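Local coordinates for epoxide hydrolase (Aspergillus niger, PDB 3G02), which probably hydrolyses epoxides to vicinal diols, using an alpha/beta-hydrolase fold, and is here an enantioselective variant obtained by directed evolution, at residues A[7-10]-A[14-17]; A[85-90]-A[96-101]; A[111-116]-A[176-181]; A[130-135]-A[141-146]; A[147-150]-A[155-158]. The protein carries 9 engineered substitutions. All coordinates share one frame; numbering follows the deposited sequence.

Contact 1. Residues A[7-10]-A[14-17]; sequences AKFP and SISP
Phe-9 and Pro-17 mark the closest backbone approach of two irregular segments, with their CA atoms 6.8 Å apart and no hydrogen bond running between 7-10 and 14-17. Both belong to the N-terminal arm that precedes helix 26-38 and lies on the surface of the alpha/beta-hydrolase fold. What joins them is a CH-pi contact between one aromatic ring and one proline. Pro-17 lays its CB almost exactly over the middle of the Phe-9 ring, 3.8 Å from the centroid and only 8° off the normal. Its CA follows near the far end of the ring, 3.6 Å from Phe-9 CZ, so the proline covers the face with backbone as well as side chain. The phenyl group reaches this place with CG swung opposite its own carbonyl carbon (chi1 -87°). A different approach is made by Ile-15, which comes from the rim: its carbonyl O lies near the ring plane at Phe-9 CD2. The arm as a whole rests on the first beta hairpin, where the ring of Phe-9 meets Phe-88 edge-to-face and Ile-15 touches Thr-90. Phe-103 and Leu-181 also border the ring. Beyond the carbonyl, the end of the Ile-15 side chain also touches the ring, its CD1 standing 3.8 Å from Phe-9 CE2.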
# COMPACT_ATOMS: atom_id res chain seq x y z
N ALA A 7 27.66 -1.89 31.09
CA ALA A 7 28.07 -2.58 29.86
C ALA A 7 28.76 -3.93 30.10
O ALA A 7 29.15 -4.61 29.15
CB ALA A 7 28.97 -1.67 29.03
N LYS A 8 28.89 -4.32 31.37
CA LYS A 8 29.51 -5.59 31.72
C LYS A 8 28.50 -6.73 31.56
O LYS A 8 27.46 -6.74 32.21
CB LYS A 8 30.07 -5.54 33.14
CG LYS A 8 30.76 -6.82 33.60
CD LYS A 8 31.17 -6.73 35.06
CE LYS A 8 31.37 -8.12 35.65
NZ LYS A 8 31.57 -8.06 37.13
N PHE A 9 28.83 -7.69 30.70
CA PHE A 9 28.00 -8.88 30.51
C PHE A 9 27.85 -9.65 31.82
O PHE A 9 28.79 -9.65 32.64
CB PHE A 9 28.61 -9.80 29.45
CG PHE A 9 28.19 -9.47 28.03
CD1 PHE A 9 27.78 -8.19 27.67
CD2 PHE A 9 28.25 -10.45 27.05
CE1 PHE A 9 27.42 -7.90 26.36
CE2 PHE A 9 27.90 -10.18 25.74
CZ PHE A 9 27.47 -8.90 25.39
N PRO A 10 26.69 -10.30 32.04
CA PRO A 10 26.52 -11.16 33.21
C PRO A 10 27.58 -12.26 33.26
O PRO A 10 28.07 -12.68 32.21
CB PRO A 10 25.13 -11.77 32.99
CG PRO A 10 24.43 -10.79 32.12
CD PRO A 10 25.48 -10.27 31.20
N SER A 14 27.63 -16.73 27.95
CA SER A 14 28.53 -17.60 27.21
C SER A 14 29.24 -16.86 26.08
O SER A 14 30.37 -17.19 25.75
CB SER A 14 27.80 -18.84 26.68
OG SER A 14 26.67 -18.48 25.90
N ILE A 15 28.57 -15.85 25.52
CA ILE A 15 29.12 -15.09 24.39
C ILE A 15 30.04 -13.94 24.82
O ILE A 15 30.01 -13.49 25.97
CB ILE A 15 28.00 -14.53 23.46
CG1 ILE A 15 26.99 -13.69 24.26
CG2 ILE A 15 27.33 -15.67 22.71
CD1 ILE A 15 26.19 -12.71 23.41
N SER A 16 30.85 -13.48 23.87
CA SER A 16 31.79 -12.39 24.08
C SER A 16 31.14 -11.05 23.80
O SER A 16 30.38 -10.93 22.83
CB SER A 16 33.00 -12.58 23.16
OG SER A 16 34.00 -11.61 23.44
N PRO A 17 31.41 -10.03 24.63
CA PRO A 17 30.91 -8.69 24.32
C PRO A 17 31.60 -8.09 23.10
O PRO A 17 32.83 -7.98 23.06
CB PRO A 17 31.23 -7.88 25.59
CG PRO A 17 32.39 -8.59 26.21
CD PRO A 17 32.19 -10.05 25.89

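Contact 2. Residues A[85-90]-A[96-101]; sequences FPQFTT and TIHFAA
Thr-90 O accepts the shortest bond between these strands, 2.7 Å from Ile-97 N and nearly straight at 167°. The reciprocal bond, Thr-90 N to Ile-97 O, makes this a hydrogen-bonded pair of an antiparallel beta hairpin, and Phe-88 with Phe-99 forms the next one. In the non-hydrogen-bonded pairs between, CA-H groups point at carbonyls instead, as from Thr-89 CA to Ile-97 O at 3.3 Å. One side chain bond crosses diagonally on the face of Gln-87, Thr-89 and His-98. With CG anti to the backbone N (chi1 164°), His-98 NE2 donates in its ring plane to Gln-87 OE1 at 2.8 Å, amide and imidazole almost perpendicular (88°). As Ser-149 OG holds ND1, both ring nitrogens are engaged, fixing the ring's rotation. The other face is aromatic: Phe-88 CB sits over the Phe-99 ring, 3.5 Å from CZ, while the ring centroids, 5.5 Å apart, are too displaced for much overlap. Strand 87-92 is one of the sheet's two edge strands within the chain; strand 95-102 links it to strand 143-148, with Leu-177 of helix 167-180 packed against Thr-90 and Phe-99, and Tyr-126 of helix 126-135 touching Gln-87 and Ala-100.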
# COMPACT_ATOMS: atom_id res chain seq x y z
N PHE A 85 24.20 4.76 25.15
CA PHE A 85 23.88 3.54 25.89
C PHE A 85 24.72 2.38 25.36
O PHE A 85 25.14 2.41 24.20
CB PHE A 85 22.39 3.21 25.77
CG PHE A 85 21.50 4.10 26.59
CD1 PHE A 85 21.17 3.77 27.90
CD2 PHE A 85 21.01 5.29 26.05
CE1 PHE A 85 20.35 4.61 28.65
CE2 PHE A 85 20.19 6.13 26.80
CZ PHE A 85 19.86 5.78 28.10
N PRO A 86 24.98 1.37 26.21
CA PRO A 86 25.72 0.20 25.73
C PRO A 86 24.98 -0.48 24.57
O PRO A 86 23.78 -0.75 24.68
CB PRO A 86 25.76 -0.73 26.95
CG PRO A 86 25.60 0.19 28.12
CD PRO A 86 24.64 1.24 27.64
N GLN A 87 25.70 -0.72 23.48
CA GLN A 87 25.19 -1.50 22.35
C GLN A 87 26.20 -2.58 22.00
O GLN A 87 27.41 -2.39 22.15
CB GLN A 87 24.99 -0.64 21.11
CG GLN A 87 24.03 0.52 21.23
CD GLN A 87 24.03 1.36 19.98
OE1 GLN A 87 23.30 1.07 19.04
NE2 GLN A 87 24.88 2.38 19.95
N PHE A 88 25.68 -3.71 21.51
CA PHE A 88 26.51 -4.84 21.12
C PHE A 88 25.93 -5.52 19.90
O PHE A 88 24.77 -5.30 19.54
CB PHE A 88 26.60 -5.86 22.26
CG PHE A 88 27.01 -5.28 23.58
CD1 PHE A 88 26.06 -4.77 24.45
CD2 PHE A 88 28.35 -5.25 23.95
CE1 PHE A 88 26.43 -4.23 25.68
CE2 PHE A 88 28.74 -4.71 25.18
CZ PHE A 88 27.78 -4.20 26.04
N THR A 89 26.73 -6.36 19.25
CA THR A 89 26.20 -7.32 18.29
C THR A 89 26.68 -8.71 18.66
O THR A 89 27.75 -8.88 19.24
CB THR A 89 26.61 -7.03 16.83
OG1 THR A 89 28.04 -7.09 16.69
CG2 THR A 89 26.11 -5.67 16.37
N THR A 90 25.86 -9.70 18.33
CA THR A 90 26.28 -11.09 18.42
C THR A 90 25.70 -11.82 17.22
O THR A 90 24.72 -11.36 16.63
CB THR A 90 25.85 -11.74 19.75
OG1 THR A 90 26.51 -13.00 19.91
CG2 THR A 90 24.34 -11.94 19.82
N THR A 96 23.54 -11.22 12.15
CA THR A 96 24.08 -10.25 13.10
C THR A 96 22.91 -9.68 13.89
O THR A 96 22.03 -9.03 13.31
CB THR A 96 24.85 -9.12 12.39
OG1 THR A 96 25.96 -9.68 11.67
CG2 THR A 96 25.36 -8.09 13.38
N ILE A 97 22.88 -9.95 15.19
CA ILE A 97 21.82 -9.42 16.04
C ILE A 97 22.36 -8.30 16.91
O ILE A 97 23.20 -8.53 17.79
CB ILE A 97 21.14 -10.52 16.90
CG1 ILE A 97 20.54 -11.61 16.00
CG2 ILE A 97 20.08 -9.93 17.84
CD1 ILE A 97 19.56 -11.10 14.93
N HIS A 98 21.90 -7.09 16.63
CA HIS A 98 22.22 -5.91 17.40
C HIS A 98 21.32 -5.83 18.64
O HIS A 98 20.15 -6.24 18.60
CB HIS A 98 22.03 -4.67 16.51
CG HIS A 98 21.95 -3.38 17.26
ND1 HIS A 98 20.76 -2.85 17.70
CD2 HIS A 98 22.92 -2.51 17.63
CE1 HIS A 98 21.00 -1.71 18.33
NE2 HIS A 98 22.30 -1.48 18.30
N PHE A 99 21.86 -5.31 19.74
CA PHE A 99 21.04 -5.02 20.91
C PHE A 99 21.64 -3.91 21.75
O PHE A 99 22.85 -3.75 21.80
CB PHE A 99 20.78 -6.28 21.78
CG PHE A 99 22.02 -6.96 22.30
CD1 PHE A 99 22.70 -7.90 21.53
CD2 PHE A 99 22.49 -6.69 23.58
CE1 PHE A 99 23.83 -8.54 22.01
CE2 PHE A 99 23.62 -7.32 24.08
CZ PHE A 99 24.29 -8.25 23.30
N ALA A 100 20.76 -3.12 22.36
CA ALA A 100 21.15 -2.18 23.40
C ALA A 100 20.85 -2.85 24.73
O ALA A 100 20.00 -3.74 24.81
CB ALA A 100 20.37 -0.88 23.27
N ALA A 101 21.56 -2.45 25.78
CA ALA A 101 21.35 -3.08 27.08
C ALA A 101 21.79 -2.21 28.24
O ALA A 101 22.72 -1.41 28.12
CB ALA A 101 22.09 -4.42 27.15

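Contact 3. Residues A[111-116]-A[176-181]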
# COMPACT_ATOMS: atom_id res chain seq x y z
N PRO A 111 16.35 -10.81 34.44
CA PRO A 111 16.56 -10.56 33.02
C PRO A 111 15.26 -10.24 32.28
O PRO A 111 14.29 -11.00 32.36
CB PRO A 111 17.13 -11.88 32.50
CG PRO A 111 17.43 -12.71 33.75
CD PRO A 111 16.46 -12.25 34.76
N ILE A 112 15.24 -9.11 31.58
CA ILE A 112 14.08 -8.72 30.78
C ILE A 112 14.54 -8.35 29.38
O ILE A 112 15.51 -7.61 29.22
CB ILE A 112 13.31 -7.51 31.39
CG1 ILE A 112 13.00 -7.73 32.88
CG2 ILE A 112 12.00 -7.25 30.63
CD1 ILE A 112 12.50 -6.48 33.60
N ALA A 113 13.85 -8.89 28.37
CA ALA A 113 14.03 -8.41 26.99
C ALA A 113 12.78 -7.63 26.60
O ALA A 113 11.66 -8.08 26.82
CB ALA A 113 14.27 -9.56 26.03
N LEU A 114 13.00 -6.46 26.02
CA LEU A 114 11.90 -5.58 25.61
C LEU A 114 11.89 -5.52 24.09
O LEU A 114 12.90 -5.20 23.47
CB LEU A 114 12.07 -4.18 26.23
CG LEU A 114 12.13 -4.15 27.77
CD1 LEU A 114 13.57 -4.15 28.26
CD2 LEU A 114 11.39 -2.95 28.34
N LEU A 115 10.73 -5.82 23.52
CA LEU A 115 10.62 -6.09 22.08
C LEU A 115 9.80 -5.06 21.33
O LEU A 115 8.61 -4.88 21.60
CB LEU A 115 10.04 -7.49 21.84
CG LEU A 115 10.69 -8.68 22.55
CD1 LEU A 115 10.02 -9.96 22.09
CD2 LEU A 115 12.19 -8.74 22.28
N HIS A 116 10.45 -4.43 20.36
CA HIS A 116 9.81 -3.45 19.49
C HIS A 116 9.01 -4.12 18.37
O HIS A 116 8.99 -5.34 18.23
CB HIS A 116 10.88 -2.51 18.91
CG HIS A 116 11.67 -3.10 17.78
ND1 HIS A 116 12.94 -3.61 17.93
CD2 HIS A 116 11.36 -3.24 16.47
CE1 HIS A 116 13.38 -4.05 16.76
NE2 HIS A 116 12.43 -3.85 15.86
N GLN A 176 17.42 -17.37 22.01
CA GLN A 176 18.84 -17.70 21.91
C GLN A 176 19.72 -16.56 22.43
O GLN A 176 20.72 -16.79 23.11
CB GLN A 176 19.23 -18.07 20.47
CG GLN A 176 20.60 -18.73 20.35
CD GLN A 176 20.76 -19.95 21.25
OE1 GLN A 176 19.97 -20.90 21.17
NE2 GLN A 176 21.77 -19.94 22.10
N LEU A 177 19.34 -15.32 22.11
CA LEU A 177 20.07 -14.16 22.60
C LEU A 177 20.09 -14.14 24.12
O LEU A 177 21.14 -13.95 24.73
CB LEU A 177 19.45 -12.86 22.06
CG LEU A 177 19.99 -11.55 22.63
CD1 LEU A 177 21.46 -11.34 22.27
CD2 LEU A 177 19.15 -10.37 22.15
N MET A 178 18.92 -14.33 24.73
CA MET A 178 18.81 -14.32 26.19
C MET A 178 19.61 -15.45 26.82
O MET A 178 20.27 -15.24 27.85
CB MET A 178 17.34 -14.35 26.63
CG MET A 178 16.54 -13.10 26.25
SD MET A 178 17.28 -11.57 26.86
CE MET A 178 16.51 -11.43 28.47
N LYS A 179 19.59 -16.62 26.20
CA LYS A 179 20.41 -17.75 26.67
C LYS A 179 21.91 -17.44 26.56
O LYS A 179 22.68 -17.70 27.50
CB LYS A 179 20.05 -19.03 25.92
CG LYS A 179 18.74 -19.63 26.36
CD LYS A 179 18.30 -20.77 25.46
CE LYS A 179 17.06 -21.45 26.03
NZ LYS A 179 16.39 -22.34 25.03
N ASP A 180 22.31 -16.88 25.42
CA ASP A 180 23.69 -16.48 25.19
C ASP A 180 24.21 -15.48 26.22
O ASP A 180 25.38 -15.50 26.58
CB ASP A 180 23.85 -15.89 23.78
CG ASP A 180 23.81 -16.94 22.69
OD1 ASP A 180 23.68 -18.14 23.01
OD2 ASP A 180 23.90 -16.55 21.51
N LEU A 181 23.32 -14.59 26.67
CA LEU A 181 23.67 -13.57 27.65
C LEU A 181 23.64 -14.10 29.08
O LEU A 181 23.93 -13.37 30.03
CB LEU A 181 22.76 -12.34 27.51
CG LEU A 181 22.97 -11.49 26.25
CD1 LEU A 181 21.85 -10.46 26.12
CD2 LEU A 181 24.33 -10.82 26.25
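Met-178 reaches from its helix to Ala-113 on a central strand, and the path of this one side chain accounts for nearly all of the contact. CB leaves the helix in the direction of the strand, and CG is placed opposite the carbonyl carbon, beside the backbone N. CB stays clear of the strand and CG comes only loosely near Ala-113 CB; they serve to span the gap between two backbones whose nearest CA atoms, those of Ala-113 and Met-178, are 7.6 Å apart. Two bends follow, at chi2 (-56°) and chi3 (-89°), which fold the thioether end along the strand. SD makes the first close contact, resting 3.7 Å from the methyl CB of Ala-113. The terminal CE then settles against the peptide link between Ile-112 and Ala-113, 3.8 Å from Ile-112 C and 3.7 Å from Ala-113 N. Its last neighbour is Pro-111 CB, at 4.1 Å. Phe-183 and Tyr-187 add further cover to the methionine. This is helix-on-sheet packing in the alpha/beta-hydrolase fold: segment 176-180 of helix 167-180 packs on 111-115 of strand 110-115, the two running in roughly opposite directions (149°), their axes 10.1 Å apart. No hydrogen bond spans the interface. Ala-113 spends its backbone on strand 187-191, pairing with Ile-188 and Gln-190, so the methionine meets an already bonded strand. The chemistry is therefore consistent with cohesion by dispersion and exclusion of water, with the bent thioether lying against the small alanine methyl.

Contact 4. Residues A[130-135]-A[141-146]; sequences QLFREE and LPFHLV
Phe-132 turns its ring face to one residue and its outer end to another, and this division organises the packing of helix 126-135 on strand 143-148. The two elements belong to a beta-alpha-beta crossover that starts from strand 110-115, part of the alpha/beta-hydrolase fold. Leu-145 takes the face: with CG set opposite its carbonyl carbon (chi1 -59°), its CD1 methyl lies 3.6 Å from the ring centroid, 22° off the normal and displaced toward the rim, in a CH-pi contact. The leucine side chain comes in at about a right angle to the phenylalanine. Phe-143 meets the far end of the ring instead, with CD2 3.7 Å from Phe-132 CE1. The planes of the two rings are inclined at 72° and their centroids lie 5.8 Å apart, an oblique encounter rather than a stack. At the edge of the Phe-143 ring stands Phe-132 CZ, while Pro-142 CG lies over one face of Phe-143, 3.9 Å above it. A contact of Leu-141 CD1 with Phe-132 CD1 is less certain, since Leu-141 has two conformers. Helix 382-396 packs alongside, with Lys-386 in a cation-pi contact with Phe-132, and Thr-390 and Val-393 against Phe-143. All the contacts between the segments are apolar, and the tightest is that of Leu-145 CD1 with Phe-132 CD2, at 3.4 Å.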
# COMPACT_ATOMS: atom_id res chain seq x y z
N GLN A 130 16.87 5.39 29.91
CA GLN A 130 17.36 6.61 30.56
C GLN A 130 16.81 6.74 31.98
O GLN A 130 17.55 7.05 32.91
CB GLN A 130 17.01 7.85 29.73
CG GLN A 130 17.51 9.17 30.33
CD GLN A 130 19.03 9.27 30.42
OE1 GLN A 130 19.76 8.72 29.58
NE2 GLN A 130 19.52 9.98 31.43
N LEU A 131 15.51 6.48 32.14
CA LEU A 131 14.89 6.52 33.46
C LEU A 131 15.58 5.55 34.41
O LEU A 131 15.90 5.90 35.55
CB LEU A 131 13.39 6.24 33.37
CG LEU A 131 12.52 7.28 32.67
CD1 LEU A 131 11.14 6.70 32.42
CD2 LEU A 131 12.42 8.58 33.47
N PHE A 132 15.83 4.33 33.94
CA PHE A 132 16.53 3.33 34.76
C PHE A 132 17.94 3.77 35.15
O PHE A 132 18.33 3.63 36.31
CB PHE A 132 16.56 1.97 34.07
CG PHE A 132 15.33 1.14 34.32
CD1 PHE A 132 15.14 0.53 35.56
CD2 PHE A 132 14.38 0.95 33.33
CE1 PHE A 132 14.01 -0.25 35.81
CE2 PHE A 132 13.25 0.17 33.56
CZ PHE A 132 13.06 -0.43 34.81
N ARG A 133 18.69 4.29 34.19
CA ARG A 133 20.07 4.74 34.43
C ARG A 133 20.13 5.93 35.39
O ARG A 133 21.09 6.08 36.14
CB ARG A 133 20.78 5.08 33.12
CG ARG A 133 22.26 5.38 33.27
CD ARG A 133 23.00 5.24 31.96
NE ARG A 133 22.63 6.27 30.99
CZ ARG A 133 23.13 6.36 29.76
NH1 ARG A 133 24.02 5.46 29.35
NH2 ARG A 133 22.75 7.33 28.95
N GLU A 134 19.10 6.77 35.35
CA GLU A 134 18.99 7.92 36.25
C GLU A 134 18.68 7.52 37.69
O GLU A 134 19.02 8.24 38.63
CB GLU A 134 17.91 8.88 35.76
CG GLU A 134 18.33 9.72 34.56
CD GLU A 134 17.18 10.47 33.92
OE1 GLU A 134 16.01 10.12 34.16
OE2 GLU A 134 17.47 11.43 33.16
N GLU A 135 18.05 6.36 37.84
CA GLU A 135 17.44 5.94 39.10
C GLU A 135 18.19 4.82 39.82
O GLU A 135 17.85 4.47 40.95
CB GLU A 135 15.99 5.52 38.85
CG GLU A 135 15.09 6.69 38.48
CD GLU A 135 13.77 6.25 37.87
OE1 GLU A 135 13.32 5.12 38.14
OE2 GLU A 135 13.19 7.05 37.11
N LEU A 141 20.76 -1.64 40.18
CA LEU A 141 19.79 -1.96 39.14
C LEU A 141 19.19 -3.35 39.37
O LEU A 141 19.93 -4.34 39.41
CB LEU A 141 20.45 -1.87 37.75
CG LEU A 141 19.56 -1.89 36.50
CD1 LEU A 141 18.70 -0.63 36.40
CD2 LEU A 141 20.42 -2.04 35.27
N PRO A 142 17.86 -3.43 39.55
CA PRO A 142 17.21 -4.70 39.88
C PRO A 142 17.01 -5.63 38.69
O PRO A 142 16.72 -6.81 38.88
CB PRO A 142 15.86 -4.26 40.44
CG PRO A 142 15.56 -2.98 39.75
CD PRO A 142 16.88 -2.32 39.48
N PHE A 143 17.14 -5.10 37.47
CA PHE A 143 16.88 -5.87 36.26
C PHE A 143 18.06 -5.81 35.31
O PHE A 143 18.87 -4.88 35.36
CB PHE A 143 15.65 -5.33 35.51
CG PHE A 143 14.45 -5.05 36.37
CD1 PHE A 143 14.02 -5.97 37.33
CD2 PHE A 143 13.71 -3.89 36.19
CE1 PHE A 143 12.89 -5.72 38.12
CE2 PHE A 143 12.58 -3.63 36.96
CZ PHE A 143 12.17 -4.55 37.93
N HIS A 144 18.18 -6.82 34.45
CA HIS A 144 18.96 -6.69 33.23
C HIS A 144 17.96 -6.27 32.17
O HIS A 144 16.91 -6.90 32.02
CB HIS A 144 19.60 -8.02 32.83
CG HIS A 144 20.65 -8.51 33.78
ND1 HIS A 144 21.83 -7.84 33.99
CD2 HIS A 144 20.70 -9.62 34.55
CE1 HIS A 144 22.56 -8.51 34.87
NE2 HIS A 144 21.90 -9.60 35.22
N LEU A 145 18.28 -5.21 31.44
CA LEU A 145 17.37 -4.71 30.40
C LEU A 145 18.03 -4.86 29.04
O LEU A 145 18.97 -4.15 28.71
CB LEU A 145 16.98 -3.25 30.69
CG LEU A 145 16.29 -3.04 32.04
CD1 LEU A 145 16.50 -1.62 32.53
CD2 LEU A 145 14.82 -3.42 31.99
N VAL A 146 17.52 -5.82 28.27
CA VAL A 146 18.04 -6.13 26.94
C VAL A 146 17.02 -5.68 25.90
O VAL A 146 15.85 -6.07 25.97
CB VAL A 146 18.32 -7.65 26.78
CG1 VAL A 146 18.93 -7.95 25.42
CG2 VAL A 146 19.23 -8.15 27.90

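Contact 5. Residues A[147-150]-A[155-158]; sequences VPSL and FSSG
Ser-156 and Ser-149 adopt similar first torsions, chi1 -78° and -70°, each setting OG opposite its own carbonyl carbon and beside its backbone N. For Ser-156 the result is a side chain-to-backbone bond: OG donates to Ser-149 O over 2.7 Å. The loop involved leaves the C-terminal end of strand 143-148, a place where connections of the alpha/beta-hydrolase fold commonly border the active site. The hydroxyl does not approach in the carbonyl plane but from above it, 42° out. The same hydroxyl oxygen also receives the backbone N-H of His-98, so Ser-156 OG is gripped from both the strand end and the neighbouring hairpin strand, and its rotation is fixed by two bonds. Ser-149 uses its torsion differently. Its OG turns to His-98 ND1 and to Thr-154 OG1, leaving the methylene CB to pack 3.3 Å from Ser-156 OG. Thus the two serines do not bond hydroxyl to hydroxyl; the backbone carbonyl of one meets the hydroxyl of the other. The CA atoms of Ser-149 and Ser-156, 5.7 Å apart, are the nearest of the two segments. Further on, Arg-310 NH1 holds the carbonyls of Ser-156 and Gly-158. The CB of Leu-150 leaves its backbone away from 155-158, and its side chain lies about 8 Å from that of Asp-193, the predicted nucleophile, which places this strand end near the predicted active site. Past the hydrogen bond, the next carbonyl along the chain also meets the serine, with Leu-150 O 3.6 Å from Ser-156 CB.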
# COMPACT_ATOMS: atom_id res chain seq x y z
N VAL A 147 17.47 -4.87 24.95
CA VAL A 147 16.62 -4.30 23.91
C VAL A 147 17.17 -4.71 22.54
O VAL A 147 18.01 -4.01 21.96
CB VAL A 147 16.52 -2.76 24.01
CG1 VAL A 147 15.49 -2.23 23.03
CG2 VAL A 147 16.16 -2.33 25.43
N PRO A 148 16.72 -5.88 22.03
CA PRO A 148 17.25 -6.34 20.76
C PRO A 148 16.64 -5.64 19.56
O PRO A 148 15.48 -5.20 19.60
CB PRO A 148 16.87 -7.82 20.75
CG PRO A 148 15.65 -7.91 21.56
CD PRO A 148 15.73 -6.82 22.60
N SER A 149 17.42 -5.56 18.49
CA SER A 149 16.87 -5.23 17.19
C SER A 149 16.45 -6.54 16.58
O SER A 149 17.27 -7.44 16.37
CB SER A 149 17.91 -4.54 16.32
OG SER A 149 18.19 -3.23 16.79
N LEU A 150 15.15 -6.68 16.31
CA LEU A 150 14.64 -7.91 15.72
C LEU A 150 15.27 -8.11 14.34
O LEU A 150 15.65 -7.14 13.68
CB LEU A 150 13.11 -7.86 15.61
CG LEU A 150 12.30 -7.87 16.92
CD1 LEU A 150 10.82 -7.71 16.62
CD2 LEU A 150 12.53 -9.14 17.73
N PHE A 155 20.28 -2.19 12.89
CA PHE A 155 21.63 -2.75 12.87
C PHE A 155 21.69 -4.27 12.97
O PHE A 155 22.78 -4.85 12.95
CB PHE A 155 22.50 -2.03 13.91
CG PHE A 155 22.44 -0.54 13.77
CD1 PHE A 155 23.04 0.09 12.68
CD2 PHE A 155 21.72 0.24 14.68
CE1 PHE A 155 22.96 1.46 12.51
CE2 PHE A 155 21.64 1.62 14.52
CZ PHE A 155 22.25 2.23 13.44
N SER A 156 20.53 -4.91 13.07
CA SER A 156 20.45 -6.35 12.88
C SER A 156 20.35 -6.68 11.40
O SER A 156 19.68 -5.98 10.64
CB SER A 156 19.26 -6.94 13.63
OG SER A 156 19.54 -7.06 15.01
N SER A 157 21.05 -7.74 10.98
CA SER A 157 21.00 -8.17 9.59
C SER A 157 19.79 -9.07 9.37
O SER A 157 18.92 -9.19 10.24
CB SER A 157 22.30 -8.90 9.21
OG SER A 157 22.38 -10.18 9.82
N GLY A 158 19.72 -9.69 8.20
CA GLY A 158 18.64 -10.61 7.91
C GLY A 158 17.36 -9.93 7.48
O GLY A 158 17.34 -8.71 7.25

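Contacts 1 and 2 come first along the chain; contacts 4 and 5 then follow one another within the long excursion that contact 3 closes. Contacts 2 to 5 all reach one mixed sheet, in which strand 143-148 lies between strands 95-102 and 110-115. Contact 1 is the surface arm laid against the hairpin of contact 2, their centres 11 Å apart, and it also reaches the end of helix 167-180 in contact 3. The centres of contacts 2 and 5 are closest, at 8 Å, joined through His-98 and Ser-149. Contacts 4 and 5 share strand 143-148, their centres about 21 Å apart: helix packing near one end, the loop nearer the predicted active site at the other.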